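Local coordinates for protein CalS10 (Micromonospora echinospora, PDB 6UK5) that binds S-adenosylmethionine and probably transfers its methyl group to an amino pentose during the biosynthesis of calicheamicin, at residues A56-V61 with A67-F72; A87-A92 with V99-G104. All blocks are in the same frame, centred on the assembly; numbering follows the deposited sequence.

Interaction 1: residues A56-V61 with A67-F72. With SAM (S-adenosylmethionine), chain D.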
loop_
_atom_site.group_PDB
_atom_site.type_symbol
_atom_site.label_atom_id
_atom_site.label_comp_id
_atom_site.label_asym_id
_atom_site.label_seq_id
_atom_site.Cartn_x
_atom_site.Cartn_y
_atom_site.Cartn_z
ATOM N N ALA A 56 -33.111 -12.075 -24.091
ATOM C CA ALA A 56 -33.685 -12.170 -22.754
ATOM C C ALA A 56 -32.844 -13.020 -21.804
ATOM O O ALA A 56 -32.781 -12.731 -20.604
ATOM C CB ALA A 56 -35.106 -12.735 -22.835
ATOM N N ARG A 57 -32.190 -14.058 -22.321
ATOM C CA ARG A 57 -31.392 -14.980 -21.518
ATOM C C ARG A 57 -29.911 -14.751 -21.793
ATOM O O ARG A 57 -29.472 -14.825 -22.947
ATOM C CB ARG A 57 -31.771 -16.430 -21.819
ATOM C CG ARG A 57 -33.165 -16.830 -21.369
ATOM C CD ARG A 57 -33.572 -18.173 -21.961
ATOM N NE ARG A 57 -32.532 -19.192 -21.817
ATOM C CZ ARG A 57 -32.266 -19.857 -20.695
ATOM N NH1 ARG A 57 -32.956 -19.612 -19.590
ATOM N NH2 ARG A 57 -31.298 -20.764 -20.678
ATOM N N LEU A 58 -29.143 -14.482 -20.735
ATOM C CA LEU A 58 -27.716 -14.218 -20.853
ATOM C C LEU A 58 -26.932 -15.058 -19.856
ATOM O O LEU A 58 -27.384 -15.295 -18.732
ATOM C CB LEU A 58 -27.399 -12.734 -20.627
ATOM C CG LEU A 58 -25.918 -12.359 -20.740
ATOM C CD1 LEU A 58 -25.789 -10.975 -21.349
ATOM C CD2 LEU A 58 -25.197 -12.402 -19.400
ATOM N N LEU A 59 -25.749 -15.499 -20.283
ATOM C CA LEU A 59 -24.817 -16.252 -19.449
ATOM C C LEU A 59 -23.456 -15.574 -19.490
ATOM O O LEU A 59 -22.889 -15.384 -20.571
ATOM C CB LEU A 59 -24.705 -17.706 -19.920
ATOM C CG LEU A 59 -23.550 -18.521 -19.335
ATOM C CD1 LEU A 59 -23.802 -18.871 -17.882
ATOM C CD2 LEU A 59 -23.338 -19.787 -20.153
ATOM N N ASP A 60 -22.933 -15.216 -18.321
ATOM C CA ASP A 60 -21.585 -14.676 -18.198
ATOM C C ASP A 60 -20.654 -15.817 -17.805
ATOM O O ASP A 60 -20.864 -16.466 -16.774
ATOM C CB ASP A 60 -21.525 -13.550 -17.167
ATOM C CG ASP A 60 -20.213 -12.808 -17.201
ATOM O OD1 ASP A 60 -19.445 -13.005 -18.169
ATOM O OD2 ASP A 60 -19.953 -12.032 -16.255
ATOM N N VAL A 61 -19.635 -16.057 -18.624
ATOM C CA VAL A 61 -18.730 -17.187 -18.455
ATOM C C VAL A 61 -17.432 -16.677 -17.849
ATOM O O VAL A 61 -16.847 -15.704 -18.341
ATOM C CB VAL A 61 -18.481 -17.900 -19.793
ATOM C CG1 VAL A 61 -17.410 -18.951 -19.635
ATOM C CG2 VAL A 61 -19.770 -18.529 -20.301
ATOM N N ALA A 67 -19.518 -9.138 -10.930
ATOM C CA ALA A 67 -19.669 -7.689 -11.014
ATOM C C ALA A 67 -20.382 -7.282 -12.298
ATOM O O ALA A 67 -21.309 -6.464 -12.274
ATOM C CB ALA A 67 -18.297 -7.022 -10.921
ATOM N N HIS A 68 -19.961 -7.838 -13.436
ATOM C CA HIS A 68 -20.688 -7.601 -14.680
ATOM C C HIS A 68 -22.132 -8.066 -14.559
ATOM O O HIS A 68 -23.065 -7.343 -14.929
ATOM C CB HIS A 68 -19.992 -8.308 -15.847
ATOM C CG HIS A 68 -18.815 -7.562 -16.396
ATOM N ND1 HIS A 68 -17.567 -8.132 -16.529
ATOM C CD2 HIS A 68 -18.705 -6.302 -16.879
ATOM C CE1 HIS A 68 -16.733 -7.247 -17.046
ATOM N NE2 HIS A 68 -17.399 -6.129 -17.270
ATOM N N LEU A 69 -22.333 -9.280 -14.043
ATOM C CA LEU A 69 -23.677 -9.840 -13.962
ATOM C C LEU A 69 -24.619 -8.951 -13.164
ATOM O O LEU A 69 -25.819 -8.895 -13.462
ATOM C CB LEU A 69 -23.624 -11.230 -13.330
ATOM C CG LEU A 69 -23.217 -12.374 -14.251
ATOM C CD1 LEU A 69 -22.809 -13.592 -13.445
ATOM C CD2 LEU A 69 -24.351 -12.700 -15.188
ATOM N N GLU A 70 -24.104 -8.252 -12.151
ATOM C CA GLU A 70 -24.953 -7.366 -11.364
ATOM C C GLU A 70 -25.688 -6.364 -12.245
ATOM O O GLU A 70 -26.885 -6.120 -12.056
ATOM C CB GLU A 70 -24.115 -6.628 -10.319
ATOM C CG GLU A 70 -24.940 -5.740 -9.400
ATOM C CD GLU A 70 -24.188 -5.316 -8.159
ATOM O OE1 GLU A 70 -23.470 -4.299 -8.220
ATOM O OE2 GLU A 70 -24.310 -6.002 -7.122
ATOM N N THR A 71 -24.990 -5.776 -13.217
ATOM C CA THR A 71 -25.632 -4.809 -14.100
ATOM C C THR A 71 -26.395 -5.493 -15.229
ATOM O O THR A 71 -27.398 -4.951 -15.704
ATOM C CB THR A 71 -24.593 -3.838 -14.661
ATOM O OG1 THR A 71 -24.001 -3.101 -13.584
ATOM C CG2 THR A 71 -25.246 -2.855 -15.621
ATOM N N PHE A 72 -25.938 -6.664 -15.681
ATOM C CA PHE A 72 -26.683 -7.390 -16.704
ATOM C C PHE A 72 -28.081 -7.747 -16.213
ATOM O O PHE A 72 -29.043 -7.739 -16.992
ATOM C CB PHE A 72 -25.928 -8.656 -17.120
ATOM C CG PHE A 72 -24.809 -8.413 -18.101
ATOM C CD1 PHE A 72 -23.561 -8.983 -17.904
ATOM C CD2 PHE A 72 -25.010 -7.630 -19.229
ATOM C CE1 PHE A 72 -22.534 -8.767 -18.807
ATOM C CE2 PHE A 72 -23.986 -7.411 -20.133
ATOM C CZ PHE A 72 -22.748 -7.982 -19.921
HETATM N N SAM D . -16.015 -11.423 -15.598
HETATM C CA SAM D . -15.051 -11.376 -14.546
HETATM C C SAM D . -14.816 -9.925 -14.026
HETATM O O SAM D . -14.659 -9.011 -14.873
HETATM O OXT SAM D . -14.794 -9.786 -12.787
HETATM C CB SAM D . -13.725 -11.982 -15.027
HETATM C CG SAM D . -12.925 -12.384 -13.800
HETATM S SD SAM D . -11.219 -12.538 -14.373
HETATM C CE SAM D . -10.336 -12.365 -12.831
HETATM C "C5'" SAM D . -10.934 -14.313 -14.737
HETATM C "C4'" SAM D . -11.891 -15.349 -14.134
HETATM O "O4'" SAM D . -11.894 -16.517 -14.974
HETATM C "C3'" SAM D . -11.516 -15.822 -12.727
HETATM O "O3'" SAM D . -12.462 -15.357 -11.767
HETATM C "C2'" SAM D . -11.539 -17.361 -12.810
HETATM O "O2'" SAM D . -12.299 -17.938 -11.755
HETATM C "C1'" SAM D . -12.185 -17.634 -14.169
HETATM N N9 SAM D . -11.689 -18.824 -14.848
HETATM C C8 SAM D . -10.398 -19.095 -15.226
HETATM N N7 SAM D . -10.261 -20.213 -15.895
HETATM C C5 SAM D . -11.549 -20.712 -15.971
HETATM C C6 SAM D . -12.090 -21.864 -16.575
HETATM N N6 SAM D . -11.356 -22.788 -17.202
HETATM N N1 SAM D . -13.426 -22.045 -16.501
HETATM C C2 SAM D . -14.163 -21.136 -15.856
HETATM N N3 SAM D . -13.766 -20.021 -15.239
HETATM C C4 SAM D . -12.443 -19.866 -15.334
#
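Leu58 meets Phe72 methyl against ring. Its CD1 sits over one ring face, 4.2 Å from the Phe72 ring centroid and 14° off the normal, which meets the geometry of a CH-pi contact. CG of Leu58 stands anti to the backbone N, which sets its methyls against the helix, the other one, CD2, reaching Leu69 CD2 at 4.3 Å. Leu59 turns to the opposite side of the strand, onto strands 78-83 and 115-120. This is the opening half of a beta-alpha-beta unit in a Rossmann-like methyltransferase fold: strand 57-61 and helix 67-72 run antiparallel at 168°, their axes 9.3 Å apart, and the loop between them is consistent with the glycine-rich loop of the family. Asp60 then faces the helix again. Its CB lies 3.6 Å from Leu69 CD2, while OD2 lies 3.7 Å from His68 CB, with carboxylate and imidazole planes 72° apart; the other oxygen, OD1, is hydrogen-bonded to Thr119. The His68 ring leads away to the cofactor, its ND1 3.5 Å from the SAM O atom, and its rotation is fixed by NE2 bonding to Glu40 and by edge-to-face packing with Trp37.

Interaction 2: residues A87-A92 with V99-G104. With SAM (S-adenosylmethionine), chain D.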
loop_
_atom_site.group_PDB
_atom_site.type_symbol
_atom_site.label_atom_id
_atom_site.label_comp_id
_atom_site.label_asym_id
_atom_site.label_seq_id
_atom_site.Cartn_x
_atom_site.Cartn_y
_atom_site.Cartn_z
ATOM N N ALA A 87 -14.207 -19.550 -4.648
ATOM C CA ALA A 87 -14.111 -18.348 -3.830
ATOM C C ALA A 87 -14.739 -17.158 -4.538
ATOM O O ALA A 87 -15.418 -16.340 -3.907
ATOM C CB ALA A 87 -12.654 -18.059 -3.480
ATOM N N MET A 88 -14.534 -17.046 -5.851
ATOM C CA MET A 88 -15.155 -15.948 -6.581
ATOM C C MET A 88 -16.645 -16.202 -6.762
ATOM O O MET A 88 -17.459 -15.280 -6.637
ATOM C CB MET A 88 -14.481 -15.763 -7.943
ATOM C CG MET A 88 -12.962 -15.675 -7.877
ATOM S SD MET A 88 -12.345 -14.103 -7.236
ATOM C CE MET A 88 -12.010 -13.158 -8.716
ATOM N N LEU A 89 -17.018 -17.451 -7.050
ATOM C CA LEU A 89 -18.426 -17.816 -7.156
ATOM C C LEU A 89 -19.161 -17.682 -5.828
ATOM O O LEU A 89 -20.384 -17.505 -5.827
ATOM C CB LEU A 89 -18.555 -19.234 -7.709
ATOM C CG LEU A 89 -19.978 -19.701 -8.005
ATOM C CD1 LEU A 89 -20.525 -18.980 -9.220
ATOM C CD2 LEU A 89 -19.982 -21.200 -8.247
ATOM N N ALA A 90 -18.453 -17.761 -4.699
ATOM C CA ALA A 90 -19.098 -17.537 -3.410
ATOM C C ALA A 90 -19.590 -16.100 -3.304
ATOM O O ALA A 90 -20.787 -15.846 -3.129
ATOM C CB ALA A 90 -18.126 -17.865 -2.275
ATOM N N LEU A 91 -18.669 -15.138 -3.410
ATOM C CA LEU A 91 -19.071 -13.736 -3.387
ATOM C C LEU A 91 -20.065 -13.440 -4.500
ATOM O O LEU A 91 -20.937 -12.580 -4.341
ATOM C CB LEU A 91 -17.844 -12.823 -3.460
ATOM C CG LEU A 91 -16.959 -12.808 -2.200
ATOM C CD1 LEU A 91 -16.404 -14.170 -1.803
ATOM C CD2 LEU A 91 -15.822 -11.795 -2.349
ATOM N N ALA A 92 -19.944 -14.133 -5.636
ATOM C CA ALA A 92 -20.898 -13.940 -6.723
ATOM C C ALA A 92 -22.320 -14.210 -6.245
ATOM O O ALA A 92 -23.222 -13.393 -6.455
ATOM C CB ALA A 92 -20.543 -14.851 -7.899
ATOM N N VAL A 99 -29.957 -15.525 -8.397
ATOM C CA VAL A 99 -29.407 -15.726 -9.734
ATOM C C VAL A 99 -28.789 -17.115 -9.770
ATOM O O VAL A 99 -27.910 -17.427 -8.958
ATOM C CB VAL A 99 -28.370 -14.650 -10.091
ATOM C CG1 VAL A 99 -27.861 -14.843 -11.514
ATOM C CG2 VAL A 99 -28.969 -13.269 -9.904
ATOM N N ARG A 100 -29.240 -17.945 -10.710
ATOM C CA ARG A 100 -28.666 -19.276 -10.863
ATOM C C ARG A 100 -27.217 -19.141 -11.311
ATOM O O ARG A 100 -26.938 -18.659 -12.415
ATOM C CB ARG A 100 -29.468 -20.107 -11.862
ATOM C CG ARG A 100 -28.998 -21.560 -11.944
ATOM C CD ARG A 100 -29.243 -22.314 -10.635
ATOM N NE ARG A 100 -28.669 -23.661 -10.646
ATOM C CZ ARG A 100 -27.601 -24.033 -9.937
ATOM N NH1 ARG A 100 -26.975 -23.173 -9.142
ATOM N NH2 ARG A 100 -27.159 -25.280 -10.016
ATOM N N LEU A 101 -26.298 -19.562 -10.449
ATOM C CA LEU A 101 -24.871 -19.565 -10.726
ATOM C C LEU A 101 -24.381 -21.005 -10.716
ATOM O O LEU A 101 -24.807 -21.809 -9.882
ATOM C CB LEU A 101 -24.108 -18.736 -9.692
ATOM C CG LEU A 101 -24.528 -17.269 -9.583
ATOM C CD1 LEU A 101 -23.627 -16.512 -8.625
ATOM C CD2 LEU A 101 -24.509 -16.593 -10.946
ATOM N N HIS A 102 -23.477 -21.320 -11.637
ATOM C CA HIS A 102 -22.985 -22.675 -11.819
ATOM C C HIS A 102 -21.480 -22.726 -11.621
ATOM O O HIS A 102 -20.748 -21.863 -12.116
ATOM C CB HIS A 102 -23.330 -23.199 -13.217
ATOM C CG HIS A 102 -24.775 -23.056 -13.573
ATOM N ND1 HIS A 102 -25.685 -24.079 -13.418
ATOM C CD2 HIS A 102 -25.469 -22.007 -14.075
ATOM C CE1 HIS A 102 -26.877 -23.667 -13.809
ATOM N NE2 HIS A 102 -26.773 -22.413 -14.214
ATOM N N ALA A 103 -21.025 -23.736 -10.890
ATOM C CA ALA A 103 -19.606 -24.048 -10.848
ATOM C C ALA A 103 -19.281 -24.885 -12.076
ATOM O O ALA A 103 -19.948 -25.889 -12.344
ATOM C CB ALA A 103 -19.246 -24.806 -9.572
ATOM N N GLY A 104 -18.265 -24.478 -12.823
ATOM C CA GLY A 104 -17.982 -25.175 -14.062
ATOM C C GLY A 104 -16.673 -24.724 -14.662
ATOM O O GLY A 104 -16.067 -23.736 -14.236
HETATM N N SAM D . -16.015 -11.423 -15.598
HETATM C CA SAM D . -15.051 -11.376 -14.546
HETATM C C SAM D . -14.816 -9.925 -14.026
HETATM O O SAM D . -14.659 -9.011 -14.873
HETATM O OXT SAM D . -14.794 -9.786 -12.787
HETATM C CB SAM D . -13.725 -11.982 -15.027
HETATM C CG SAM D . -12.925 -12.384 -13.800
HETATM S SD SAM D . -11.219 -12.538 -14.373
HETATM C CE SAM D . -10.336 -12.365 -12.831
HETATM C "C5'" SAM D . -10.934 -14.313 -14.737
HETATM C "C4'" SAM D . -11.891 -15.349 -14.134
HETATM O "O4'" SAM D . -11.894 -16.517 -14.974
HETATM C "C3'" SAM D . -11.516 -15.822 -12.727
HETATM O "O3'" SAM D . -12.462 -15.357 -11.767
HETATM C "C2'" SAM D . -11.539 -17.361 -12.810
HETATM O "O2'" SAM D . -12.299 -17.938 -11.755
HETATM C "C1'" SAM D . -12.185 -17.634 -14.169
HETATM N N9 SAM D . -11.689 -18.824 -14.848
HETATM C C8 SAM D . -10.398 -19.095 -15.226
HETATM N N7 SAM D . -10.261 -20.213 -15.895
HETATM C C5 SAM D . -11.549 -20.712 -15.971
HETATM C C6 SAM D . -12.090 -21.864 -16.575
HETATM N N6 SAM D . -11.356 -22.788 -17.202
HETATM N N1 SAM D . -13.426 -22.045 -16.501
HETATM C C2 SAM D . -14.163 -21.136 -15.856
HETATM N N3 SAM D . -13.766 -20.021 -15.239
HETATM C C4 SAM D . -12.443 -19.866 -15.334
#
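Leu89 swings its CG anti to the backbone N (chi1 -174°), which lays its two methyls on strand 101-103, while Leu101 holds its CG anti to the carbonyl carbon (chi1 -59°) and reaches the helix with CD1. The two side chains lie alongside each other, pointing opposite ways. As a result Leu89 CD1 rests on the base of its partner, 3.6 Å from Leu101 CB, and the far end of that partner continues to the next turn, where Leu101 CD1 lies 3.6 Å from Ala92 CB. The second methyl of Leu89 faces the strand backbone: CD2 is 3.8 Å from Ala103 N and 3.9 Å from Ala103 CB. An alanine here would lack both methyls, and would probably open a gap beside Leu101 CB and leave Ala103 without its apolar neighbour from the helix. The side-chain contacts are apolar, and they close the beta-alpha-beta unit of strand 78-83, helix 86-95 and strand 101-103, the helix and last strand running antiparallel at 167°. Each segment also sends one residue to SAM: Met88 CE is 3.8 Å from the ribose O3', and Gly104 O is 3.6 Å from the adenine C2. His102 turns away from the helix, its NE2 hydrogen-bonded to Glu80. Met88 packs on Ala23 and Tyr26 of helix 20-32, and strand 101-103, outermost in its sheet within the chain, is paired with strand 78-83 through backbone bonds of His102 and Gly104.

Overall arrangement
Interactions 1 and 2 belong to consecutive beta-alpha-beta units that share strand 78-83, which lies between strands 57-61 and 101-103 in the same sheet. Their centres are 12 Å apart, and they meet directly through packing of Leu69 CD1 on Leu101 CD2 at 4.3 Å, so the two apolar patches touch at that point. Both also reach SAM, at different parts of it: interaction 1 at the methionine end through His68, interaction 2 at the ribose through Met88 and at the adenine through Gly104. Glu83, which ends the shared strand, and Asp105, directly after Gly104, are hydrogen-bonded to the cofactor, placing the pocket at the C-terminal ends of these strands.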